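Local coordinates for protein leukotriene A-4 hydrolase (Saccharomyces cerevisiae, PDB 2XPZ) that cleaves di- and tripeptides as a zinc-dependent M1-family aminopeptidase and also shows low epoxide hydrolase activity in vitro, at residues A[33-38]-A[165-170]; A[72-77]-A[118-123]. All blocks are in the same frame, centred on the assembly; numbering follows the deposited sequence.

Both contacts join neighbouring strands of the large mixed sheet in the N-terminal domain, their centres about 17 Å apart, and they meet where Leu37 CD2 packs 3.5 Å from Phe118 CZ. Interaction 1 pairs strands 28-40 and 165-172 in parallel and is mostly buried; its evidence is a run of backbone bonds with Thr33, Leu35 and Phe167 on one face. Interaction 2 lies on the far side of strand 45-56, where strands 74-81 and 111-120 run antiparallel, and is only partly buried. There two backbone bonds appear to give way to a hydroxyl-to-carbonyl bond of doubtful length and a lysine-tyrosine overlap as the strands pass into loop, and exposed polar side chains carry more of the surface.

Interaction 1. Residues A[33-38]-A[165-170]; sequences TDLNLS and STFTAS
Thr33 lays its CB over one face of the Phe167 ring, 3.9 Å from the centroid and 19° off the ring normal, a CH-pi contact displaced toward the rim. Its OG1 stands beside the backbone N (chi1 -44°) and turns to Ser165 OG, a hydroxyl pair of doubtful, very short length in which either could donate; CG2, left anti to the backbone N, reaches Phe167 CE2 at 3.6 Å. Leu35 CD1 meets Phe167 CE2 obliquely at 3.7 Å, and Leu35 CB lies 4.3 Å from Ala169 CB, carrying the apolar face on.

The parallel ladder is regular at the Leu35 end. Leu35 N donates to Thr168 O in the carbonyl plane, and Leu35 O receives Ser170 N at 2.8 Å with a C=O...N angle of 174°. Leu37 N then bonds Ser170 O. At the Thr33 end the bonds are longer, that from Thr168 N weak. On the face of Asp34 and Ser170 a water bridges Ser170 OG and Asp34 OD1, itself doubtfully placed.

Within the mixed sheet of the M1 N-terminal domain the pair is interior: strand 45-56, whose Val50 touches Thr33 and Leu35, flanks strand 28-40, and strand 193-199 flanks strand 165-172.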
ATOM      1  N   THR A  33      -9.675 -23.074   1.363  1.00 21.02           N
ATOM      2  CA  THR A  33     -10.214 -22.564   0.114  1.00 24.36           C
ATOM      3  C   THR A  33      -9.308 -23.014  -1.023  1.00 24.95           C
ATOM      4  O   THR A  33      -8.091 -23.126  -0.850  1.00 28.77           O
ATOM      5  CB  THR A  33     -10.333 -21.029   0.129  1.00 26.11           C
ATOM      6  OG1 THR A  33     -10.885 -20.594   1.378  1.00 21.72           O
ATOM      7  CG2 THR A  33     -11.216 -20.546  -1.012  1.00 29.39           C
ATOM      8  N   ASP A  34      -9.909 -23.298  -2.173  1.00 23.58           N
ATOM      9  CA  ASP A  34      -9.167 -23.758  -3.344  1.00 28.71           C
ATOM     10  C   ASP A  34      -9.667 -23.033  -4.590  1.00 25.36           C
ATOM     11  O   ASP A  34     -10.867 -22.978  -4.843  1.00 26.95           O
ATOM     12  CB  ASP A  34      -9.300 -25.279  -3.518  1.00 33.63           C
ATOM     13  CG  ASP A  34      -8.438 -25.821  -4.652  1.00 43.70           C
ATOM     14  OD1 ASP A  34      -7.208 -25.905  -4.479  1.00 46.61           O
ATOM     15  OD2 ASP A  34      -8.981 -26.175  -5.723  1.00 49.83           O
ATOM     16  N   LEU A  35      -8.740 -22.461  -5.351  1.00 24.61           N
ATOM     17  CA  LEU A  35      -9.076 -21.735  -6.569  1.00 25.17           C
ATOM     18  C   LEU A  35      -8.570 -22.491  -7.808  1.00 23.07           C
ATOM     19  O   LEU A  35      -7.377 -22.757  -7.929  1.00 23.47           O
ATOM     20  CB  LEU A  35      -8.480 -20.324  -6.520  1.00 25.87           C
ATOM     21  CG  LEU A  35      -8.991 -19.339  -5.460  1.00 25.22           C
ATOM     22  CD1 LEU A  35      -7.990 -18.207  -5.276  1.00 21.01           C
ATOM     23  CD2 LEU A  35     -10.375 -18.795  -5.806  1.00  5.29           C
ATOM     24  N   ASN A  36      -9.478 -22.864  -8.710  1.00 25.73           N
ATOM     25  CA  ASN A  36      -9.076 -23.454  -9.988  1.00 24.79           C
ATOM     26  C   ASN A  36      -9.454 -22.523 -11.113  1.00 25.55           C
ATOM     27  O   ASN A  36     -10.577 -22.554 -11.612  1.00 31.32           O
ATOM     28  CB  ASN A  36      -9.688 -24.833 -10.214  1.00 27.53           C
ATOM     29  CG  ASN A  36      -8.936 -25.630 -11.250  1.00 34.69           C
ATOM     30  OD1 ASN A  36      -7.728 -25.830 -11.136  1.00 43.84           O
ATOM     31  ND2 ASN A  36      -9.640 -26.083 -12.275  1.00 36.65           N
ATOM     32  N   LEU A  37      -8.493 -21.691 -11.498  1.00 23.53           N
ATOM     33  CA  LEU A  37      -8.732 -20.547 -12.369  1.00 20.31           C
ATOM     34  C   LEU A  37      -8.004 -20.656 -13.709  1.00 22.97           C
ATOM     35  O   LEU A  37      -6.944 -21.269 -13.817  1.00 22.62           O
ATOM     36  CB  LEU A  37      -8.301 -19.267 -11.656  1.00 22.86           C
ATOM     37  CG  LEU A  37      -8.816 -19.081 -10.235  1.00 20.68           C
ATOM     38  CD1 LEU A  37      -7.927 -18.100  -9.502  1.00 20.84           C
ATOM     39  CD2 LEU A  37     -10.261 -18.615 -10.263  1.00 15.57           C
ATOM     40  N   SER A  38      -8.582 -20.032 -14.723  1.00 22.06           N
ATOM     41  CA  SER A  38      -8.012 -20.029 -16.058  1.00 29.91           C
ATOM     42  C   SER A  38      -7.989 -18.581 -16.565  1.00 35.31           C
ATOM     43  O   SER A  38      -9.038 -17.930 -16.667  1.00 36.56           O
ATOM     44  CB  SER A  38      -8.846 -20.917 -16.994  1.00 25.93           C
ATOM     45  OG  SER A  38      -8.145 -21.259 -18.180  1.00 28.71           O
ATOM     46  N   SER A 165      -8.385 -18.126   5.604  1.00 24.59           N
ATOM     47  CA  SER A 165      -8.294 -19.554   5.283  1.00 20.52           C
ATOM     48  C   SER A 165      -7.054 -19.927   4.470  1.00 21.53           C
ATOM     49  O   SER A 165      -6.593 -19.153   3.625  1.00 25.22           O
ATOM     50  CB  SER A 165      -9.568 -20.045   4.583  1.00 20.50           C
ATOM     51  OG  SER A 165      -9.390 -20.253   3.196  1.00 17.44           O
ATOM     52  N   THR A 166      -6.502 -21.108   4.732  1.00 14.52           N
ATOM     53  CA  THR A 166      -5.380 -21.552   3.935  1.00 12.66           C
ATOM     54  C   THR A 166      -5.862 -21.586   2.495  1.00 16.92           C
ATOM     55  O   THR A 166      -7.055 -21.496   2.231  1.00 24.60           O
ATOM     56  CB  THR A 166      -4.816 -22.900   4.411  1.00 14.25           C
ATOM     57  OG1 THR A 166      -5.804 -23.922   4.282  1.00 24.27           O
ATOM     58  CG2 THR A 166      -4.423 -22.806   5.853  1.00 12.90           C
ATOM     59  N   PHE A 167      -4.938 -21.671   1.558  1.00 13.16           N
ATOM     60  CA  PHE A 167      -5.314 -21.628   0.153  1.00 20.65           C
ATOM     61  C   PHE A 167      -4.470 -22.573  -0.659  1.00 15.06           C
ATOM     62  O   PHE A 167      -3.354 -22.906  -0.314  1.00 17.62           O
ATOM     63  CB  PHE A 167      -5.103 -20.234  -0.431  1.00 23.30           C
ATOM     64  CG  PHE A 167      -6.319 -19.384  -0.437  1.00 11.79           C
ATOM     65  CD1 PHE A 167      -6.614 -18.592   0.647  1.00 12.40           C
ATOM     66  CD2 PHE A 167      -7.139 -19.334  -1.539  1.00  4.71           C
ATOM     67  CE1 PHE A 167      -7.713 -17.787   0.636  1.00 13.43           C
ATOM     68  CE2 PHE A 167      -8.243 -18.527  -1.549  1.00  7.44           C
ATOM     69  CZ  PHE A 167      -8.525 -17.754  -0.464  1.00 12.85           C
ATOM     70  N   THR A 168      -5.005 -22.953  -1.792  1.00 25.09           N
ATOM     71  CA  THR A 168      -4.287 -23.802  -2.698  1.00 25.79           C
ATOM     72  C   THR A 168      -4.849 -23.306  -4.031  1.00 25.90           C
ATOM     73  O   THR A 168      -6.018 -22.969  -4.112  1.00 21.32           O
ATOM     74  CB  THR A 168      -4.462 -25.324  -2.261  1.00 17.62           C
ATOM     75  OG1 THR A 168      -3.619 -26.187  -3.026  1.00 26.93           O
ATOM     76  CG2 THR A 168      -5.881 -25.794  -2.322  1.00 10.02           C
ATOM     77  N   ALA A 169      -4.014 -23.122  -5.044  1.00 28.47           N
ATOM     78  CA  ALA A 169      -4.513 -22.485  -6.261  1.00 21.77           C
ATOM     79  C   ALA A 169      -3.886 -23.055  -7.518  1.00 23.34           C
ATOM     80  O   ALA A 169      -2.662 -23.139  -7.622  1.00 28.21           O
ATOM     81  CB  ALA A 169      -4.285 -20.984  -6.217  1.00 26.31           C
ATOM     82  N   SER A 170      -4.740 -23.425  -8.471  1.00 19.62           N
ATOM     83  CA  SER A 170      -4.332 -23.892  -9.788  1.00 23.28           C
ATOM     84  C   SER A 170      -4.783 -22.869 -10.795  1.00 23.53           C
ATOM     85  O   SER A 170      -5.972 -22.701 -11.021  1.00 33.32           O
ATOM     86  CB  SER A 170      -5.004 -25.222 -10.116  1.00 28.71           C
ATOM     87  OG  SER A 170      -4.419 -26.268  -9.367  1.00 37.39           O
TER
HETATM   88  O   HOH W   1      -5.411 -26.672  -6.784  1.00 30.81           O

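Interaction 2. Residues A[72-77]-A[118-123]; sequences SYLDVQ and FRTTDK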
ATOM      1  N   SER A  72     -19.586  -9.570  -6.589  1.00 30.43           N
ATOM      2  CA  SER A  72     -19.804  -8.268  -7.216  1.00 32.03           C
ATOM      3  C   SER A  72     -19.624  -8.473  -8.710  1.00 36.97           C
ATOM      4  O   SER A  72     -18.586  -8.959  -9.147  1.00 43.41           O
ATOM      5  CB  SER A  72     -18.817  -7.215  -6.683  1.00 29.51           C
ATOM      6  OG  SER A  72     -19.168  -5.889  -7.067  1.00 27.06           O
ATOM      7  N   TYR A  73     -20.637  -8.129  -9.496  1.00 34.56           N
ATOM      8  CA  TYR A  73     -20.564  -8.352 -10.926  1.00 30.39           C
ATOM      9  C   TYR A  73     -19.777  -9.624 -11.201  1.00 39.22           C
ATOM     10  O   TYR A  73     -18.717  -9.565 -11.817  1.00 44.56           O
ATOM     11  CB  TYR A  73     -19.827  -7.208 -11.601  1.00 26.93           C
ATOM     12  CG  TYR A  73     -20.353  -5.818 -11.341  1.00 28.96           C
ATOM     13  CD1 TYR A  73     -21.537  -5.386 -11.917  1.00 33.15           C
ATOM     14  CD2 TYR A  73     -19.632  -4.916 -10.571  1.00 33.97           C
ATOM     15  CE1 TYR A  73     -22.013  -4.107 -11.703  1.00 36.31           C
ATOM     16  CE2 TYR A  73     -20.098  -3.631 -10.352  1.00 39.37           C
ATOM     17  CZ  TYR A  73     -21.292  -3.235 -10.923  1.00 43.81           C
ATOM     18  OH  TYR A  73     -21.770  -1.961 -10.719  1.00 51.70           O
ATOM     19  N   LEU A  74     -20.268 -10.765 -10.722  1.00 44.13           N
ATOM     20  CA  LEU A  74     -19.603 -12.049 -10.941  1.00 38.21           C
ATOM     21  C   LEU A  74     -20.616 -13.052 -11.490  1.00 41.85           C
ATOM     22  O   LEU A  74     -21.742 -13.122 -11.004  1.00 52.35           O
ATOM     23  CB  LEU A  74     -19.009 -12.541  -9.621  1.00 34.77           C
ATOM     24  CG  LEU A  74     -18.159 -13.805  -9.515  1.00 31.67           C
ATOM     25  CD1 LEU A  74     -16.817 -13.647 -10.193  1.00 27.75           C
ATOM     26  CD2 LEU A  74     -17.967 -14.121  -8.043  1.00 36.23           C
ATOM     27  N   ASP A  75     -20.231 -13.813 -12.511  1.00 41.17           N
ATOM     28  CA  ASP A  75     -21.136 -14.817 -13.091  1.00 38.90           C
ATOM     29  C   ASP A  75     -21.029 -16.176 -12.398  1.00 36.39           C
ATOM     30  O   ASP A  75     -20.214 -17.011 -12.785  1.00 40.54           O
ATOM     31  CB  ASP A  75     -20.884 -14.977 -14.596  1.00 35.53           C
ATOM     32  CG  ASP A  75     -21.978 -15.754 -15.291  1.00 44.13           C
ATOM     33  OD1 ASP A  75     -23.091 -15.832 -14.737  1.00 51.21           O
ATOM     34  OD2 ASP A  75     -21.730 -16.284 -16.394  1.00 45.78           O
ATOM     35  N   VAL A  76     -21.842 -16.386 -11.368  1.00 29.29           N
ATOM     36  CA  VAL A  76     -21.907 -17.683 -10.706  1.00 29.07           C
ATOM     37  C   VAL A  76     -22.712 -18.622 -11.598  1.00 35.46           C
ATOM     38  O   VAL A  76     -23.904 -18.418 -11.829  1.00 38.77           O
ATOM     39  CB  VAL A  76     -22.546 -17.578  -9.305  1.00 28.51           C
ATOM     40  CG1 VAL A  76     -22.540 -18.920  -8.600  1.00 23.61           C
ATOM     41  CG2 VAL A  76     -21.817 -16.538  -8.467  1.00 28.32           C
ATOM     42  N   GLN A  77     -22.042 -19.642 -12.116  1.00 39.40           N
ATOM     43  CA  GLN A  77     -22.637 -20.545 -13.092  1.00 35.32           C
ATOM     44  C   GLN A  77     -23.292 -21.751 -12.436  1.00 34.02           C
ATOM     45  O   GLN A  77     -24.400 -22.130 -12.787  1.00 46.53           O
ATOM     46  CB  GLN A  77     -21.574 -21.000 -14.094  1.00 30.89           C
ATOM     47  CG  GLN A  77     -21.052 -19.880 -14.977  1.00 23.12           C
ATOM     48  CD  GLN A  77     -19.655 -20.142 -15.453  1.00 29.30           C
ATOM     49  OE1 GLN A  77     -18.883 -20.836 -14.792  1.00 31.66           O
ATOM     50  NE2 GLN A  77     -19.313 -19.592 -16.605  1.00 34.52           N
ATOM     51  N   PHE A 118     -17.631 -19.979 -11.711  1.00 33.73           N
ATOM     52  CA  PHE A 118     -17.933 -18.587 -11.969  1.00 22.20           C
ATOM     53  C   PHE A 118     -17.077 -18.092 -13.114  1.00 29.16           C
ATOM     54  O   PHE A 118     -16.109 -18.748 -13.517  1.00 36.39           O
ATOM     55  CB  PHE A 118     -17.637 -17.750 -10.728  1.00 19.41           C
ATOM     56  CG  PHE A 118     -16.215 -17.875 -10.239  1.00 25.67           C
ATOM     57  CD1 PHE A 118     -15.883 -18.777  -9.237  1.00 26.81           C
ATOM     58  CD2 PHE A 118     -15.206 -17.088 -10.781  1.00 28.23           C
ATOM     59  CE1 PHE A 118     -14.567 -18.895  -8.785  1.00 25.22           C
ATOM     60  CE2 PHE A 118     -13.885 -17.201 -10.341  1.00 25.95           C
ATOM     61  CZ  PHE A 118     -13.568 -18.104  -9.341  1.00 24.27           C
ATOM     62  N   ARG A 119     -17.460 -16.943 -13.655  1.00 31.07           N
ATOM     63  CA  ARG A 119     -16.631 -16.173 -14.574  1.00 30.59           C
ATOM     64  C   ARG A 119     -16.586 -14.758 -14.038  1.00 27.93           C
ATOM     65  O   ARG A 119     -17.587 -14.254 -13.523  1.00 26.08           O
ATOM     66  CB  ARG A 119     -17.236 -16.158 -15.977  1.00 30.12           C
ATOM     67  CG  ARG A 119     -16.775 -17.283 -16.848  1.00 33.63           C
ATOM     68  CD  ARG A 119     -17.271 -17.118 -18.263  1.00 40.06           C
ATOM     69  NE  ARG A 119     -16.232 -16.607 -19.152  1.00 46.06           N
ATOM     70  CZ  ARG A 119     -16.192 -15.362 -19.622  1.00 54.74           C
ATOM     71  NH1 ARG A 119     -17.141 -14.499 -19.285  1.00 59.67           N
ATOM     72  NH2 ARG A 119     -15.207 -14.982 -20.431  1.00 50.49           N
ATOM     73  N   THR A 120     -15.426 -14.119 -14.135  1.00 26.17           N
ATOM     74  CA  THR A 120     -15.360 -12.689 -13.859  1.00 28.96           C
ATOM     75  C   THR A 120     -16.175 -11.974 -14.934  1.00 31.82           C
ATOM     76  O   THR A 120     -16.525 -12.571 -15.945  1.00 37.83           O
ATOM     77  CB  THR A 120     -13.914 -12.150 -13.800  1.00 25.58           C
ATOM     78  OG1 THR A 120     -13.193 -12.571 -14.961  1.00 28.31           O
ATOM     79  CG2 THR A 120     -13.196 -12.654 -12.544  1.00 27.69           C
ATOM     80  N   THR A 121     -16.499 -10.708 -14.712  1.00 38.35           N
ATOM     81  CA  THR A 121     -17.378  -9.986 -15.624  1.00 34.01           C
ATOM     82  C   THR A 121     -16.624  -8.911 -16.364  1.00 32.34           C
ATOM     83  O   THR A 121     -15.464  -8.639 -16.066  1.00 34.50           O
ATOM     84  CB  THR A 121     -18.507  -9.304 -14.856  1.00 45.45           C
ATOM     85  OG1 THR A 121     -19.195 -10.286 -14.077  1.00 55.86           O
ATOM     86  CG2 THR A 121     -19.492  -8.637 -15.811  1.00 50.44           C
ATOM     87  N   ASP A 122     -17.278  -8.295 -17.340  1.00 31.74           N
ATOM     88  CA  ASP A 122     -16.730  -7.098 -17.943  1.00 35.24           C
ATOM     89  C   ASP A 122     -16.657  -6.003 -16.888  1.00 36.12           C
ATOM     90  O   ASP A 122     -15.819  -5.105 -16.981  1.00 41.61           O
ATOM     91  CB  ASP A 122     -17.591  -6.645 -19.113  1.00 52.39           C
ATOM     92  CG  ASP A 122     -17.307  -7.426 -20.368  1.00 69.22           C
ATOM     93  OD1 ASP A 122     -16.120  -7.739 -20.602  1.00 75.84           O
ATOM     94  OD2 ASP A 122     -18.263  -7.727 -21.117  1.00 74.68           O
ATOM     95  N   LYS A 123     -17.525  -6.095 -15.879  1.00 31.34           N
ATOM     96  CA  LYS A 123     -17.577  -5.103 -14.808  1.00 30.39           C
ATOM     97  C   LYS A 123     -16.705  -5.451 -13.599  1.00 34.40           C
ATOM     98  O   LYS A 123     -16.677  -4.717 -12.608  1.00 41.72           O
ATOM     99  CB  LYS A 123     -19.019  -4.862 -14.363  1.00 29.95           C
ATOM    100  CG  LYS A 123     -19.882  -4.185 -15.410  1.00 40.70           C
ATOM    101  CD  LYS A 123     -21.286  -3.892 -14.887  1.00 46.98           C
ATOM    102  CE  LYS A 123     -22.177  -3.292 -15.977  1.00 46.27           C
ATOM    103  NZ  LYS A 123     -23.335  -2.532 -15.423  1.00 46.01           N
TER
HETATM  104  O   HOH W   2     -16.311 -21.347 -15.048  1.00 23.24           O
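Tyr73 and Lys123 make the main side-chain overlap. Lys123 CB sits over one face of the phenol ring, 3.7 Å from its centroid and 24° off the normal, in a CH-pi contact displaced toward the rim. The extended lysine chain then crosses the ring obliquely, bringing CD to 3.3 Å from Tyr73 CE1. Without the phenol ring, as with an alanine here, the Lys123 methylenes would probably lose their aromatic partner and the chain would be freer to turn.

A separate apolar patch lies on the face carrying Leu74, Val76 and Phe118. Leu74 holds CG anti to its amide nitrogen (chi1 -176°), which carries CD1 across to Phe118 CD2 at 3.8 Å. Phe155 and Pro156 touch the Phe118 ring from a loop, and Val50 does so from strand 45-56.

Backbone bonds define an antiparallel hydrogen-bonded pair, Asp75 with Arg119, in the mixed sheet of the M1 N-terminal domain. Asp75 N donates to Arg119 O at 2.9 Å, fairly straight with an N-H...O angle of 157°. The return bond joins Arg119 N to Asp75 O, whose modelled position is less certain. Beyond this pair, Thr121 OG1 donates to Tyr73 O in a bond of doubtful, very short length, so a side chain appears to continue the link where the segments leave regular strand.

Among polar side chains, Gln77 NE2 lies 3.4 Å from Arg119 CG, and a water lies within hydrogen-bonding reach of Gln77 OE1 and Phe118 O. Asp75 OD2 and Arg119 NH1 remain 5.7 Å apart, consistent with electrostatic attraction but no salt bridge. The chemistry therefore implies a strand pairing held by backbone bonds, with hydrophobic packing on one face and charged Asp75 and Arg119 on the other.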